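Local structure of toxin PAU_02230 (6HV6) at residues A[171-176]-A[307-312]; A[223-228]-A[234-239]; A[272-275]-A[281-284]. The protein is a bacterial toxin (PaTox) of Photorhabdus asymbiotica, seen here as a mixed alpha/beta region with helices packed around an antiparallel sheet. The protein carries 1 engineered substitution. All coordinates share one frame; numbering follows the deposited sequence.

Contact 1 (A[171-176]-A[307-312]); sequences QSWKKS and FYDPNY. With EDO (1,2-ethanediol), chain G.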
loop_
_atom_site.group_PDB
_atom_site.type_symbol
_atom_site.label_atom_id
_atom_site.label_comp_id
_atom_site.label_asym_id
_atom_site.label_seq_id
_atom_site.Cartn_x
_atom_site.Cartn_y
_atom_site.Cartn_z
ATOM N N GLN A 171 -6.920 3.184 10.086
ATOM C CA GLN A 171 -7.327 3.494 11.456
ATOM C C GLN A 171 -7.866 2.260 12.168
ATOM O O GLN A 171 -7.593 2.045 13.354
ATOM C CB GLN A 171 -8.370 4.607 11.462
ATOM C CG GLN A 171 -7.763 5.982 11.519
ATOM C CD GLN A 171 -8.729 7.011 12.064
ATOM O OE1 GLN A 171 -9.942 6.789 12.085
ATOM N NE2 GLN A 171 -8.194 8.142 12.519
ATOM N N SER A 172 -8.631 1.435 11.457
ATOM C CA SER A 172 -9.110 0.190 12.042
ATOM C C SER A 172 -7.949 -0.742 12.393
ATOM O O SER A 172 -7.971 -1.422 13.426
ATOM C CB SER A 172 -10.077 -0.477 11.068
ATOM O OG SER A 172 -10.258 -1.836 11.408
ATOM N N TRP A 173 -6.932 -0.798 11.533
ATOM C CA TRP A 173 -5.746 -1.592 11.828
ATOM C C TRP A 173 -5.076 -1.099 13.101
ATOM O O TRP A 173 -4.685 -1.897 13.966
ATOM C CB TRP A 173 -4.785 -1.505 10.649
ATOM C CG TRP A 173 -3.601 -2.454 10.640
ATOM C CD1 TRP A 173 -3.572 -3.712 10.115
ATOM C CD2 TRP A 173 -2.260 -2.171 11.082
ATOM N NE1 TRP A 173 -2.294 -4.243 10.220
ATOM C CE2 TRP A 173 -1.477 -3.317 10.815
ATOM C CE3 TRP A 173 -1.649 -1.064 11.688
ATOM C CZ2 TRP A 173 -0.108 -3.389 11.137
ATOM C CZ3 TRP A 173 -0.292 -1.133 12.001
ATOM C CH2 TRP A 173 0.460 -2.291 11.728
ATOM N N LYS A 174 -4.925 0.222 13.225
ATOM C CA LYS A 174 -4.347 0.793 14.438
ATOM C C LYS A 174 -5.164 0.408 15.668
ATOM O O LYS A 174 -4.610 -0.005 16.692
ATOM C CB LYS A 174 -4.249 2.313 14.303
ATOM C CG LYS A 174 -3.833 3.020 15.576
ATOM C CD LYS A 174 -3.507 4.486 15.312
ATOM C CE LYS A 174 -3.054 5.173 16.596
ATOM N NZ LYS A 174 -2.309 6.438 16.320
ATOM N N LYS A 175 -6.493 0.535 15.581
ATOM C CA LYS A 175 -7.341 0.169 16.715
ATOM C C LYS A 175 -7.212 -1.304 17.058
ATOM O O LYS A 175 -7.286 -1.675 18.235
ATOM C CB LYS A 175 -8.799 0.530 16.423
ATOM C CG LYS A 175 -9.069 2.023 16.539
ATOM C CD LYS A 175 -10.403 2.441 15.929
ATOM C CE LYS A 175 -10.503 3.963 15.865
ATOM N NZ LYS A 175 -11.732 4.439 15.180
ATOM N N SER A 176 -6.986 -2.156 16.059
ATOM C CA SER A 176 -6.866 -3.583 16.326
ATOM C C SER A 176 -5.567 -3.944 17.041
ATOM O O SER A 176 -5.432 -5.081 17.504
ATOM C CB SER A 176 -6.968 -4.366 15.020
ATOM O OG SER A 176 -5.761 -4.278 14.289
ATOM N N PHE A 307 6.163 -4.726 14.415
ATOM C CA PHE A 307 5.619 -5.350 13.212
ATOM C C PHE A 307 5.360 -4.246 12.197
ATOM O O PHE A 307 4.561 -3.344 12.460
ATOM C CB PHE A 307 4.329 -6.115 13.530
ATOM C CG PHE A 307 3.596 -6.634 12.307
ATOM C CD1 PHE A 307 4.296 -7.154 11.221
ATOM C CD2 PHE A 307 2.212 -6.617 12.254
ATOM C CE1 PHE A 307 3.622 -7.635 10.100
ATOM C CE2 PHE A 307 1.529 -7.102 11.140
ATOM C CZ PHE A 307 2.235 -7.604 10.062
ATOM N N TYR A 308 6.052 -4.297 11.060
ATOM C CA TYR A 308 5.852 -3.347 9.964
ATOM C C TYR A 308 5.138 -4.064 8.826
ATOM O O TYR A 308 5.707 -4.970 8.203
ATOM C CB TYR A 308 7.178 -2.770 9.470
ATOM C CG TYR A 308 7.071 -1.909 8.205
ATOM C CD1 TYR A 308 6.017 -1.025 8.023
ATOM C CD2 TYR A 308 8.031 -1.977 7.210
ATOM C CE1 TYR A 308 5.925 -0.223 6.891
ATOM C CE2 TYR A 308 7.935 -1.179 6.065
ATOM C CZ TYR A 308 6.887 -0.318 5.922
ATOM O OH TYR A 308 6.799 0.457 4.797
ATOM N N ASP A 309 3.883 -3.680 8.574
ATOM C CA ASP A 309 3.174 -4.114 7.372
ATOM C C ASP A 309 3.108 -2.938 6.417
ATOM O O ASP A 309 2.370 -1.975 6.684
ATOM C CB ASP A 309 1.768 -4.612 7.697
ATOM C CG ASP A 309 1.021 -5.147 6.471
ATOM O OD1 ASP A 309 1.480 -4.964 5.332
ATOM O OD2 ASP A 309 -0.034 -5.783 6.664
ATOM N N PRO A 310 3.856 -2.967 5.309
ATOM C CA PRO A 310 3.810 -1.857 4.339
ATOM C C PRO A 310 2.418 -1.439 3.907
ATOM O O PRO A 310 2.240 -0.284 3.514
ATOM C CB PRO A 310 4.607 -2.419 3.157
ATOM C CG PRO A 310 5.658 -3.275 3.828
ATOM C CD PRO A 310 4.890 -3.961 4.955
ATOM N N ASN A 311 1.426 -2.343 3.960
ATOM C CA ASN A 311 0.066 -1.957 3.593
ATOM C C ASN A 311 -0.567 -1.023 4.614
ATOM O O ASN A 311 -1.520 -0.316 4.272
ATOM C CB ASN A 311 -0.824 -3.199 3.432
ATOM C CG ASN A 311 -0.647 -3.868 2.091
ATOM O OD1 ASN A 311 -0.242 -3.232 1.124
ATOM N ND2 ASN A 311 -0.947 -5.164 2.024
ATOM N N TYR A 312 -0.052 -0.997 5.847
ATOM C CA TYR A 312 -0.691 -0.246 6.926
ATOM C C TYR A 312 0.258 0.678 7.681
ATOM O O TYR A 312 -0.017 1.874 7.822
ATOM C CB TYR A 312 -1.333 -1.211 7.914
ATOM C CG TYR A 312 -2.447 -2.024 7.328
ATOM C CD1 TYR A 312 -3.719 -1.484 7.174
ATOM C CD2 TYR A 312 -2.233 -3.345 6.931
ATOM C CE1 TYR A 312 -4.743 -2.236 6.648
ATOM C CE2 TYR A 312 -3.256 -4.100 6.404
ATOM C CZ TYR A 312 -4.509 -3.539 6.262
ATOM O OH TYR A 312 -5.547 -4.288 5.750
HETATM C C1 EDO G . -0.956 -8.026 -0.749
HETATM O O1 EDO G . -0.912 -6.601 -0.628
HETATM C C2 EDO G . -1.962 -8.583 0.247
HETATM O O2 EDO G . -3.264 -8.077 -0.070
HETATM O O HOH W 1 -1.603 -6.513 8.801
#

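Contact 2 (A[223-228]-A[234-239]); sequences MGIYSS and NPLYKS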
loop_
_atom_site.group_PDB
_atom_site.type_symbol
_atom_site.label_atom_id
_atom_site.label_comp_id
_atom_site.label_asym_id
_atom_site.label_seq_id
_atom_site.Cartn_x
_atom_site.Cartn_y
_atom_site.Cartn_z
ATOM N N MET A 223 5.275 8.438 3.628
ATOM C CA MET A 223 3.963 9.063 3.527
ATOM C C MET A 223 4.025 10.352 2.708
ATOM O O MET A 223 3.076 10.679 1.986
ATOM C CB MET A 223 3.425 9.316 4.939
ATOM C CG MET A 223 1.949 9.530 5.013
ATOM S SD MET A 223 0.951 8.143 4.404
ATOM C CE MET A 223 -0.590 9.040 4.238
ATOM N N GLY A 224 5.144 11.078 2.765
ATOM C CA GLY A 224 5.262 12.297 1.975
ATOM C C GLY A 224 5.199 12.073 0.475
ATOM O O GLY A 224 4.885 13.006 -0.276
ATOM N N ILE A 225 5.473 10.851 0.012
ATOM C CA ILE A 225 5.294 10.546 -1.410
ATOM C C ILE A 225 3.856 10.812 -1.851
ATOM O O ILE A 225 3.605 11.104 -3.033
ATOM C CB ILE A 225 5.724 9.095 -1.699
ATOM C CG1 ILE A 225 7.202 8.908 -1.340
ATOM C CG2 ILE A 225 5.501 8.728 -3.153
ATOM C CD1 ILE A 225 7.714 7.481 -1.539
ATOM N N TYR A 226 2.895 10.741 -0.915
ATOM C CA TYR A 226 1.517 11.123 -1.218
ATOM C C TYR A 226 1.443 12.509 -1.846
ATOM O O TYR A 226 0.585 12.764 -2.695
ATOM C CB TYR A 226 0.655 11.069 0.054
ATOM C CG TYR A 226 -0.798 11.430 -0.190
ATOM C CD1 TYR A 226 -1.646 10.566 -0.879
ATOM C CD2 TYR A 226 -1.318 12.632 0.262
ATOM C CE1 TYR A 226 -2.972 10.896 -1.124
ATOM C CE2 TYR A 226 -2.653 12.971 0.025
ATOM C CZ TYR A 226 -3.471 12.096 -0.663
ATOM O OH TYR A 226 -4.787 12.430 -0.898
ATOM N N SER A 227 2.349 13.402 -1.466
ATOM C CA SER A 227 2.386 14.758 -1.999
ATOM C C SER A 227 3.049 14.874 -3.368
ATOM O O SER A 227 3.082 15.985 -3.915
ATOM C CB SER A 227 3.121 15.671 -1.021
ATOM O OG SER A 227 2.290 15.994 0.076
ATOM N N SER A 228 3.598 13.798 -3.930
ATOM C CA SER A 228 4.320 13.943 -5.192
ATOM C C SER A 228 3.374 14.346 -6.313
ATOM O O SER A 228 2.245 13.858 -6.404
ATOM C CB SER A 228 5.037 12.650 -5.577
ATOM O OG SER A 228 5.866 12.866 -6.715
ATOM N N ASN A 234 10.058 10.902 -8.145
ATOM C CA ASN A 234 10.320 11.012 -6.705
ATOM C C ASN A 234 11.529 10.159 -6.363
ATOM O O ASN A 234 11.544 8.968 -6.684
ATOM C CB ASN A 234 9.098 10.546 -5.900
ATOM C CG ASN A 234 9.325 10.621 -4.380
ATOM O OD1 ASN A 234 9.853 9.689 -3.791
ATOM N ND2 ASN A 234 8.950 11.746 -3.755
ATOM N N PRO A 235 12.568 10.712 -5.724
ATOM C CA PRO A 235 13.793 9.922 -5.538
ATOM C C PRO A 235 13.613 8.733 -4.604
ATOM O O PRO A 235 14.266 7.705 -4.811
ATOM C CB PRO A 235 14.802 10.946 -4.993
ATOM C CG PRO A 235 13.980 12.030 -4.414
ATOM C CD PRO A 235 12.696 12.081 -5.194
ATOM N N LEU A 236 12.724 8.811 -3.617
ATOM C CA LEU A 236 12.536 7.669 -2.729
ATOM C C LEU A 236 11.818 6.535 -3.441
ATOM O O LEU A 236 12.205 5.370 -3.309
ATOM C CB LEU A 236 11.761 8.086 -1.475
ATOM C CG LEU A 236 11.477 6.949 -0.488
ATOM C CD1 LEU A 236 12.768 6.232 -0.065
ATOM C CD2 LEU A 236 10.771 7.505 0.751
ATOM N N TYR A 237 10.765 6.858 -4.197
ATOM C CA TYR A 237 10.076 5.848 -4.995
ATOM C C TYR A 237 11.011 5.198 -6.009
ATOM O O TYR A 237 10.998 3.972 -6.175
ATOM C CB TYR A 237 8.878 6.472 -5.708
ATOM C CG TYR A 237 8.135 5.486 -6.586
ATOM C CD1 TYR A 237 7.442 4.427 -6.032
ATOM C CD2 TYR A 237 8.129 5.620 -7.967
ATOM C CE1 TYR A 237 6.764 3.518 -6.828
ATOM C CE2 TYR A 237 7.456 4.718 -8.772
ATOM C CZ TYR A 237 6.769 3.673 -8.196
ATOM O OH TYR A 237 6.093 2.769 -8.983
ATOM N N LYS A 238 11.827 6.001 -6.699
ATOM C CA LYS A 238 12.785 5.435 -7.651
ATOM C C LYS A 238 13.758 4.485 -6.955
ATOM O O LYS A 238 14.096 3.428 -7.499
ATOM C CB LYS A 238 13.552 6.553 -8.374
ATOM C CG LYS A 238 12.736 7.268 -9.462
ATOM C CD LYS A 238 13.610 7.926 -10.538
ATOM C CE LYS A 238 14.313 9.152 -10.030
ATOM N NZ LYS A 238 14.866 10.029 -11.138
ATOM N N SER A 239 14.213 4.835 -5.748
ATOM C CA SER A 239 15.140 3.957 -5.032
ATOM C C SER A 239 14.455 2.664 -4.609
ATOM O O SER A 239 15.070 1.589 -4.635
ATOM C CB SER A 239 15.721 4.671 -3.804
ATOM O OG SER A 239 16.540 5.775 -4.153
#

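Contact 3 (A[272-275]-A[281-284]); sequences TKLF and SVRV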
loop_
_atom_site.group_PDB
_atom_site.type_symbol
_atom_site.label_atom_id
_atom_site.label_comp_id
_atom_site.label_asym_id
_atom_site.label_seq_id
_atom_site.Cartn_x
_atom_site.Cartn_y
_atom_site.Cartn_z
ATOM N N THR A 272 13.853 -15.391 21.400
ATOM C CA THR A 272 15.309 -15.438 21.428
ATOM C C THR A 272 15.874 -16.262 20.279
ATOM O O THR A 272 17.069 -16.161 19.991
ATOM C CB THR A 272 15.790 -15.981 22.777
ATOM O OG1 THR A 272 15.267 -17.299 22.974
ATOM C CG2 THR A 272 15.307 -15.086 23.918
ATOM N N LYS A 273 15.038 -17.051 19.602
ATOM C CA LYS A 273 15.468 -17.780 18.417
ATOM C C LYS A 273 15.278 -16.956 17.153
ATOM O O LYS A 273 16.127 -16.979 16.257
ATOM C CB LYS A 273 14.697 -19.100 18.306
ATOM C CG LYS A 273 14.936 -20.047 19.471
ATOM C CD LYS A 273 16.422 -20.330 19.632
ATOM C CE LYS A 273 16.689 -21.255 20.806
ATOM N NZ LYS A 273 15.977 -22.551 20.669
ATOM N N LEU A 274 14.175 -16.216 17.077
ATOM C CA LEU A 274 13.905 -15.376 15.921
ATOM C C LEU A 274 14.872 -14.199 15.853
ATOM O O LEU A 274 15.367 -13.846 14.776
ATOM C CB LEU A 274 12.464 -14.890 16.006
ATOM C CG LEU A 274 11.802 -14.183 14.843
ATOM C CD1 LEU A 274 11.506 -15.163 13.734
ATOM C CD2 LEU A 274 10.534 -13.566 15.372
ATOM N N PHE A 275 15.140 -13.571 16.996
ATOM C CA PHE A 275 16.032 -12.422 17.087
ATOM C C PHE A 275 17.270 -12.843 17.865
ATOM O O PHE A 275 17.286 -12.777 19.102
ATOM C CB PHE A 275 15.337 -11.242 17.765
ATOM C CG PHE A 275 14.023 -10.881 17.146
ATOM C CD1 PHE A 275 13.959 -10.455 15.827
ATOM C CD2 PHE A 275 12.849 -10.960 17.882
ATOM C CE1 PHE A 275 12.751 -10.115 15.252
ATOM C CE2 PHE A 275 11.637 -10.621 17.312
ATOM C CZ PHE A 275 11.589 -10.197 15.991
ATOM N N SER A 281 16.288 -7.872 12.629
ATOM C CA SER A 281 15.085 -7.766 11.824
ATOM C C SER A 281 14.933 -9.032 11.001
ATOM O O SER A 281 15.918 -9.657 10.595
ATOM C CB SER A 281 15.124 -6.542 10.905
ATOM O OG SER A 281 15.223 -5.347 11.653
ATOM N N VAL A 282 13.679 -9.400 10.772
ATOM C CA VAL A 282 13.321 -10.600 10.043
ATOM C C VAL A 282 12.361 -10.186 8.936
ATOM O O VAL A 282 11.329 -9.559 9.204
ATOM C CB VAL A 282 12.681 -11.652 10.964
ATOM C CG1 VAL A 282 12.158 -12.808 10.160
ATOM C CG2 VAL A 282 13.696 -12.141 12.015
ATOM N N ARG A 283 12.704 -10.515 7.699
ATOM C CA ARG A 283 11.800 -10.283 6.589
ATOM C C ARG A 283 10.730 -11.372 6.586
ATOM O O ARG A 283 11.035 -12.557 6.768
ATOM C CB ARG A 283 12.568 -10.268 5.265
ATOM C CG ARG A 283 11.700 -9.921 4.044
ATOM C CD ARG A 283 12.470 -10.065 2.735
ATOM N NE ARG A 283 12.556 -11.464 2.343
ATOM C CZ ARG A 283 13.676 -12.170 2.263
ATOM N NH1 ARG A 283 14.851 -11.611 2.529
ATOM N NH2 ARG A 283 13.617 -13.444 1.904
ATOM N N VAL A 284 9.478 -10.971 6.395
ATOM C CA VAL A 284 8.345 -11.897 6.327
ATOM C C VAL A 284 7.889 -11.989 4.877
ATOM O O VAL A 284 7.414 -11.001 4.311
ATOM C CB VAL A 284 7.181 -11.455 7.229
ATOM C CG1 VAL A 284 6.048 -12.511 7.196
ATOM C CG2 VAL A 284 7.655 -11.272 8.664
#

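Contact 1 (A[171-176]-A[307-312])
W173 and Y312 mark the nearest backbone approach, with their CA atoms 7.2 Å apart, between segment 171-176, which lies on helix 144-176, and segment 307-312, where strand 304-309 runs out into a turn. That turn is closed by Y312 N bonding D309 O at 2.7 Å. It is also an Asx turn: N311 N reaches D309 OD1 over 3.0 Å, arriving 53° out of the carboxylate plane.

The bend returns Y312 to the helix, where its ring forms an offset stack on the five-membered ring of W173, centroids 3.9 Å apart and planes at 4°. Y312 CB lies over the same indole face and makes a CH-pi contact, 3.6 Å from the centroid of that W173 ring. With CG anti to the backbone N (chi1 -169°), W173 carries its indole off the helix and onto the six-stranded antiparallel sheet, the core of this alpha/beta fold; F326 of helix 320-334 meets it edge-to-face.

At the indole edge, F307 CE2 comes within 4.1 Å of W173 CZ2. The polar edge is served by a water in the ring plane, which accepts from W173 NE1 at 2.8 Å. The same water donates to D309 OD2 over 2.7 Å, an oxygen that Y334 OH also engages, while H289 NE2 bonds D309 OD1. Within the turn, N311 ND2 donates to O1 of a 1,2-ethanediol.

Contact 2 (A[223-228]-A[234-239])
I225 and L236 supply the apolar part of this joint, a helix-loop-helix connection in which helix 215-224 passes through a short loop into helix 235-244. The two side chains cross at about a right angle, and I225 CD1 comes to 3.8 Å from L236 CD2. The same methyl also rests near the start of the next side chain, with I225 CD1 4.4 Å from Y237 CB. Behind this pair, L236 packs back onto M221 and L222 and also touches I364, while I225 leans on I231 of the connecting loop and on Y191.

The polar part belongs to N234, the N-cap of the second helix. Its OD1 takes two backbone N-H groups: a straight bond from Y237 N (3.0 Å, 167° at the hydrogen), in the carbonyl plane and on a lone pair, and a weak, strongly bent one from L236 N (122°). With CG anti to the backbone N, chi1 179°, the carboxamide folds over the first turn and exposes its flank to I225, so that I225 CG1 lies 3.7 Å from N234 OD1.

A van der Waals contact completes the interface, S228 OG standing 4.1 Å from N234 CB; the hydroxyl's hydrogen bond is with D230 N inside the loop. On the first segment, Y226 N, S227 N and S228 N each bond to the carbonyl three residues back, and K193 NZ hydrogen-bonds to I225 O.

Chemically, then, the capping oxygen is gripped by its own helix and roofed on another side by isoleucine hydrocarbon, which would shelter the cap from water and may strengthen it, while between the segments the side chains meet through van der Waals contacts.

Contact 3 (A[272-275]-A[281-284])
V282 meets L274 and F275 where a short helix, 271-274, is laid beside strand 280-286, the last but one in the six-stranded antiparallel sheet. The chain leaves the helix at F275, crosses a brief loop and comes back as this strand, which runs between strands 289-296 and 342-346. Helix and strand are thus joined by a short loop, so this is local packing within the alpha/beta fold, and it is built almost wholly from hydrocarbon.

At S281 the backbone is close to the first segment, S281 CA lying 7.1 Å from F275 CA, but the side chain points away from the helix, and S281 OG is hydrogen-bonded with S294 OG and with Q211 NE2.

V282 follows and does the work. It points toward the helix with CG2 anti to the carbonyl carbon, and this one methyl serves both partners. F275 CE1 is 3.9 Å from V282 CG2, and L274 CG is 4.0 Å from the same V282 CG2. Both side chains cross the valine at about a right angle. L274 also lies against F275, its CG 4.1 Å above the centre of the F275 ring.

At R283 the strand turns its side chain elsewhere, into a salt bridge with D285 and a bond to N253. V284 continues the apolar line of V282, resting on F343 and on F327 of helix 320-334. The tightest approach to the helix is nevertheless to its backbone: V282 CG2 lies 3.6 Å from the carbonyl oxygen L274 O.

Contacts 2 and 3 follow one another along the chain, and both are nested inside the long loop that contact 1 closes. Contacts 1 and 3 have centres about 19 Å apart and belong to the same six-stranded antiparallel sheet, on strands 304-309 and 280-286 with 289-296 between them; helix 320-334 touches residues of both. Contact 2 lies off this sheet, about 20 Å from contact 1 and about 28 Å from contact 3, centre to centre, and joins helix 215-224 to helix 235-244. Thus one long-range contact packs helix 144-176 against the sheet, whereas two local ones pack neighbouring elements on either side of short loops.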